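Ceg4 (Legionella pneumophila subsp. pneumophila, PDB 6AOK) acts as a HAD-like, magnesium-binding phosphotyrosine phosphatase, an effector that attenuates activation of eukaryotic MAPK pathways, the chain here being its N-terminal part, probably the phosphatase domain. Local coordinates at residues L66-K70 with Y71-N75; F199-S202 with Q203-E206. All coordinates share one frame; numbering follows the deposited sequence.

Contact 1 of 2, residues L66-K70 with Y71-N75; sequences LFEAK and YGKYN
F67 and E68, in the last turn of helix 60-71, receive the two backbone bonds that finish it. Y71 N donates to F67 O at 2.9 Å, nearly head-on to the carbonyl. G72 N reaches E68 O at 2.8 Å from 39° above the carbonyl plane, and G72, with positive phi (75°), then turns the chain out of the helix. The aliphatic part of K70 lies over one face of the Y71 ring, its CG 3.9 Å from the centroid. CG of K70 stands anti to the backbone N (chi1 -176°), which sends the chain, extended as far as CE, along that face; the turn at its end carries NZ to a salt bridge with D84. Y71 OH bonds to the same residue's carbonyl. F67 CD2 lies 4.1 Å from Y71 CE1. K73, bent at chi2 and chi3, curls back so that NZ makes a salt bridge to E68 OE1 at 3.3 Å, though CE lies nearer that oxygen (3.0 Å). E68 OE2 receives a bond from Q64 and another from a water, which accepts from Y74 N. The arrangement is a helix C-terminus ended by a positive-phi glycine, laid by F67 and Y71 against helix 116-125.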
loop_
_atom_site.group_PDB
_atom_site.type_symbol
_atom_site.label_atom_id
_atom_site.label_comp_id
_atom_site.label_asym_id
_atom_site.label_seq_id
_atom_site.Cartn_x
_atom_site.Cartn_y
_atom_site.Cartn_z
ATOM N N LEU A 66 9.233 12.803 13.848
ATOM C CA LEU A 66 10.368 11.887 13.693
ATOM C C LEU A 66 10.735 11.658 12.220
ATOM O O LEU A 66 11.928 11.579 11.872
ATOM C CB LEU A 66 10.034 10.566 14.390
ATOM C CG LEU A 66 10.004 10.714 15.926
ATOM C CD1 LEU A 66 9.309 9.501 16.605
ATOM C CD2 LEU A 66 11.418 10.826 16.484
ATOM N N PHE A 67 9.736 11.526 11.340
ATOM C CA PHE A 67 10.038 11.444 9.919
ATOM C C PHE A 67 10.730 12.711 9.444
ATOM O O PHE A 67 11.730 12.656 8.712
ATOM C CB PHE A 67 8.769 11.225 9.104
ATOM C CG PHE A 67 8.393 9.788 8.941
ATOM C CD1 PHE A 67 7.594 9.145 9.887
ATOM C CD2 PHE A 67 8.805 9.096 7.833
ATOM C CE1 PHE A 67 7.232 7.829 9.734
ATOM C CE2 PHE A 67 8.463 7.759 7.669
ATOM C CZ PHE A 67 7.683 7.124 8.624
ATOM N N GLU A 68 10.208 13.871 9.843
ATOM C CA GLU A 68 10.856 15.115 9.423
ATOM C C GLU A 68 12.259 15.260 10.031
ATOM O O GLU A 68 13.141 15.871 9.420
ATOM C CB GLU A 68 9.976 16.327 9.790
ATOM C CG GLU A 68 8.689 16.410 8.975
ATOM C CD GLU A 68 7.805 17.591 9.360
ATOM O OE1 GLU A 68 8.159 18.294 10.328
ATOM O OE2 GLU A 68 6.760 17.806 8.702
ATOM N N ALA A 69 12.471 14.786 11.245
ATOM C CA ALA A 69 13.817 14.854 11.835
ATOM C C ALA A 69 14.805 13.999 11.044
ATOM O O ALA A 69 15.972 14.378 10.852
ATOM C CB ALA A 69 13.800 14.378 13.289
ATOM N N LYS A 70 14.335 12.867 10.541
ATOM C CA LYS A 70 15.186 11.944 9.808
ATOM C C LYS A 70 15.427 12.419 8.382
ATOM O O LYS A 70 16.573 12.419 7.918
ATOM C CB LYS A 70 14.565 10.546 9.818
ATOM C CG LYS A 70 15.484 9.526 9.152
ATOM C CD LYS A 70 14.985 8.152 9.365
ATOM C CE LYS A 70 15.840 7.083 8.633
ATOM N NZ LYS A 70 17.289 7.088 9.006
ATOM N N TYR A 71 14.381 12.851 7.682
ATOM C CA TYR A 71 14.438 13.096 6.244
ATOM C C TYR A 71 14.288 14.557 5.864
ATOM O O TYR A 71 14.407 14.885 4.676
ATOM C CB TYR A 71 13.350 12.290 5.516
ATOM C CG TYR A 71 13.469 10.786 5.633
ATOM C CD1 TYR A 71 12.530 10.039 6.339
ATOM C CD2 TYR A 71 14.508 10.106 5.011
ATOM C CE1 TYR A 71 12.636 8.717 6.437
ATOM C CE2 TYR A 71 14.621 8.743 5.114
ATOM C CZ TYR A 71 13.679 8.051 5.823
ATOM O OH TYR A 71 13.758 6.679 5.944
ATOM N N GLY A 72 14.037 15.455 6.833
ATOM C CA GLY A 72 13.683 16.801 6.494
ATOM C C GLY A 72 12.259 16.842 5.995
ATOM O O GLY A 72 11.548 15.822 5.968
ATOM N N LYS A 73 11.843 18.043 5.580
ATOM C CA LYS A 73 10.483 18.260 5.109
ATOM C C LYS A 73 10.302 17.620 3.754
ATOM O O LYS A 73 11.186 17.681 2.906
ATOM C CB LYS A 73 10.162 19.753 5.004
ATOM C CG LYS A 73 9.428 20.357 6.200
ATOM C CD LYS A 73 10.366 20.521 7.369
ATOM C CE LYS A 73 9.666 20.339 8.712
ATOM N NZ LYS A 73 10.574 20.550 9.919
ATOM N N TYR A 74 9.147 17.002 3.544
ATOM C CA TYR A 74 8.872 16.421 2.234
ATOM C C TYR A 74 8.307 17.467 1.290
ATOM O O TYR A 74 7.205 17.354 0.766
ATOM C CB TYR A 74 7.923 15.251 2.351
ATOM C CG TYR A 74 7.945 14.373 1.136
ATOM C CD1 TYR A 74 8.966 13.452 0.944
ATOM C CD2 TYR A 74 6.927 14.429 0.196
ATOM C CE1 TYR A 74 8.992 12.656 -0.151
ATOM C CE2 TYR A 74 6.937 13.611 -0.889
ATOM C CZ TYR A 74 7.967 12.727 -1.061
ATOM O OH TYR A 74 7.988 11.896 -2.166
ATOM N N ASN A 75 9.063 18.512 1.074
ATOM C CA ASN A 75 8.537 19.626 0.309
ATOM C C ASN A 75 9.167 19.578 -1.073
ATOM O O ASN A 75 9.659 18.539 -1.529
ATOM C CB ASN A 75 8.812 20.936 1.038
ATOM C CG ASN A 75 10.254 21.058 1.442
ATOM O OD1 ASN A 75 11.144 20.534 0.752
ATOM N ND2 ASN A 75 10.505 21.709 2.586
HETATM O O HOH W 1 7.135 17.686 5.699
#

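Contact 2 of 2, residues F199-S202 with Q203-E206; sequences FEWS and QYLE
The carbonyl oxygen of E200, at the N-cap position, is gripped from the first turn of helix 201-211. Y204 N donates to E200 O at 3.1 Å with a fairly straight N-H (158°), while Q203 N makes a weak, more bent bond to the same oxygen. The Y204 ring also folds back beneath this group: E200 O stands 3.2 Å above the ring plane, over its centre. With CG anti to its own carbonyl carbon (chi1 -44°), the ring is swung toward the start of the helix, and its OH accepts a bond from E200 N at 3.0 Å. Y204 thus holds the E200 backbone at both N and O. F199 CB packs at the edge of the same ring, 4.0 Å from CE2. W201 meets Y204 as an offset edge-to-face pair, the tyrosine edge turned to the indole face with the planes at 72°; CE3 of W201 and CD2 of Y204 approach to 3.7 Å. L205 N to W201 O and E206 N to S202 O continue the helical bonding. W201 NE1 bonds to T22 O, and its indole meets F96 and F97 of helix 91-100. F199, W201 and Y204 together rest on L165 of strand 161-165, with Y192 of strand 189-192 beside the Y204 ring, seating the helix start against the parallel sheet.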
loop_
_atom_site.group_PDB
_atom_site.type_symbol
_atom_site.label_atom_id
_atom_site.label_comp_id
_atom_site.label_asym_id
_atom_site.label_seq_id
_atom_site.Cartn_x
_atom_site.Cartn_y
_atom_site.Cartn_z
ATOM N N PHE A 199 9.423 -2.561 -9.046
ATOM C CA PHE A 199 8.056 -2.380 -9.521
ATOM C C PHE A 199 7.967 -1.102 -10.370
ATOM O O PHE A 199 8.433 -0.037 -9.940
ATOM C CB PHE A 199 7.105 -2.295 -8.344
ATOM C CG PHE A 199 6.951 -3.581 -7.599
ATOM C CD1 PHE A 199 7.826 -3.901 -6.543
ATOM C CD2 PHE A 199 5.978 -4.481 -7.957
ATOM C CE1 PHE A 199 7.679 -5.121 -5.826
ATOM C CE2 PHE A 199 5.856 -5.702 -7.241
ATOM C CZ PHE A 199 6.699 -5.987 -6.177
ATOM N N GLU A 200 7.336 -1.202 -11.544
ATOM C CA GLU A 200 7.246 -0.103 -12.510
ATOM C C GLU A 200 5.970 0.704 -12.235
ATOM O O GLU A 200 5.000 0.710 -13.002
ATOM C CB GLU A 200 7.258 -0.651 -13.932
ATOM C CG GLU A 200 8.541 -1.373 -14.303
ATOM C CD GLU A 200 8.591 -1.856 -15.770
ATOM O OE1 GLU A 200 7.979 -1.199 -16.658
ATOM O OE2 GLU A 200 9.285 -2.870 -16.031
ATOM N N TRP A 201 5.976 1.389 -11.097
ATOM C CA TRP A 201 4.793 2.133 -10.689
ATOM C C TRP A 201 4.333 3.107 -11.762
ATOM O O TRP A 201 3.130 3.373 -11.882
ATOM C CB TRP A 201 5.085 2.878 -9.385
ATOM C CG TRP A 201 5.185 1.937 -8.220
ATOM C CD1 TRP A 201 6.324 1.582 -7.555
ATOM C CD2 TRP A 201 4.110 1.216 -7.587
ATOM N NE1 TRP A 201 6.025 0.703 -6.554
ATOM C CE2 TRP A 201 4.677 0.459 -6.552
ATOM C CE3 TRP A 201 2.717 1.163 -7.789
ATOM C CZ2 TRP A 201 3.910 -0.350 -5.697
ATOM C CZ3 TRP A 201 1.949 0.336 -6.946
ATOM C CH2 TRP A 201 2.563 -0.404 -5.905
ATOM N N SER A 202 5.257 3.667 -12.558
ATOM C CA SER A 202 4.764 4.625 -13.541
ATOM C C SER A 202 4.028 3.915 -14.676
ATOM O O SER A 202 3.090 4.484 -15.277
ATOM C CB SER A 202 5.898 5.488 -14.081
ATOM O OG SER A 202 6.777 4.689 -14.838
ATOM N N GLN A 203 4.412 2.673 -14.967
ATOM C CA GLN A 203 3.661 1.899 -15.950
ATOM C C GLN A 203 2.279 1.514 -15.422
ATOM O O GLN A 203 1.297 1.546 -16.175
ATOM C CB GLN A 203 4.437 0.650 -16.342
ATOM C CG GLN A 203 3.712 -0.203 -17.382
ATOM C CD GLN A 203 3.579 0.505 -18.750
ATOM O OE1 GLN A 203 2.468 0.696 -19.272
ATOM N NE2 GLN A 203 4.714 0.902 -19.317
ATOM N N TYR A 204 2.185 1.131 -14.139
ATOM C CA TYR A 204 0.881 0.738 -13.589
ATOM C C TYR A 204 -0.055 1.934 -13.553
ATOM O O TYR A 204 -1.243 1.791 -13.825
ATOM C CB TYR A 204 0.996 0.137 -12.183
ATOM C CG TYR A 204 2.136 -0.851 -12.028
ATOM C CD1 TYR A 204 2.551 -1.638 -13.083
ATOM C CD2 TYR A 204 2.801 -0.971 -10.832
ATOM C CE1 TYR A 204 3.630 -2.506 -12.946
ATOM C CE2 TYR A 204 3.850 -1.847 -10.683
ATOM C CZ TYR A 204 4.276 -2.588 -11.720
ATOM O OH TYR A 204 5.358 -3.433 -11.562
ATOM N N LEU A 205 0.483 3.123 -13.263
ATOM C CA LEU A 205 -0.286 4.373 -13.357
ATOM C C LEU A 205 -0.843 4.603 -14.760
ATOM O O LEU A 205 -2.017 4.967 -14.933
ATOM C CB LEU A 205 0.613 5.546 -12.980
ATOM C CG LEU A 205 -0.005 6.941 -13.182
ATOM C CD1 LEU A 205 -1.179 6.987 -12.277
ATOM C CD2 LEU A 205 0.980 8.023 -12.818
ATOM N N GLU A 206 0.015 4.477 -15.782
ATOM C CA GLU A 206 -0.445 4.644 -17.153
ATOM C C GLU A 206 -1.507 3.609 -17.499
ATOM O O GLU A 206 -2.530 3.935 -18.109
ATOM C CB GLU A 206 0.744 4.533 -18.108
ATOM C CG GLU A 206 0.347 4.066 -19.505
ATOM C CD GLU A 206 1.470 4.131 -20.565
ATOM O OE1 GLU A 206 1.607 3.148 -21.328
ATOM O OE2 GLU A 206 2.198 5.151 -20.636
#

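How the contacts relate
Contact 1 closes a helix and contact 2 opens one; they lie in series along the chain, with centres about 26 Å apart and nearest atoms about 12 Å apart, so neither touches the other. Their relation to the magnesium site of D18, D20 and D167 differs. The F199 side chain of contact 2 comes to about 4 Å from that of D167 and about 7 Å from the magnesium ion, whereas in contact 1 the F67 side chain is about 9 Å from that of D20. Through F199, contact 2 borders the metal site beside the central sheet, its centre about 14 Å from that of the chain; contact 1 is more peripheral, at about 20 Å.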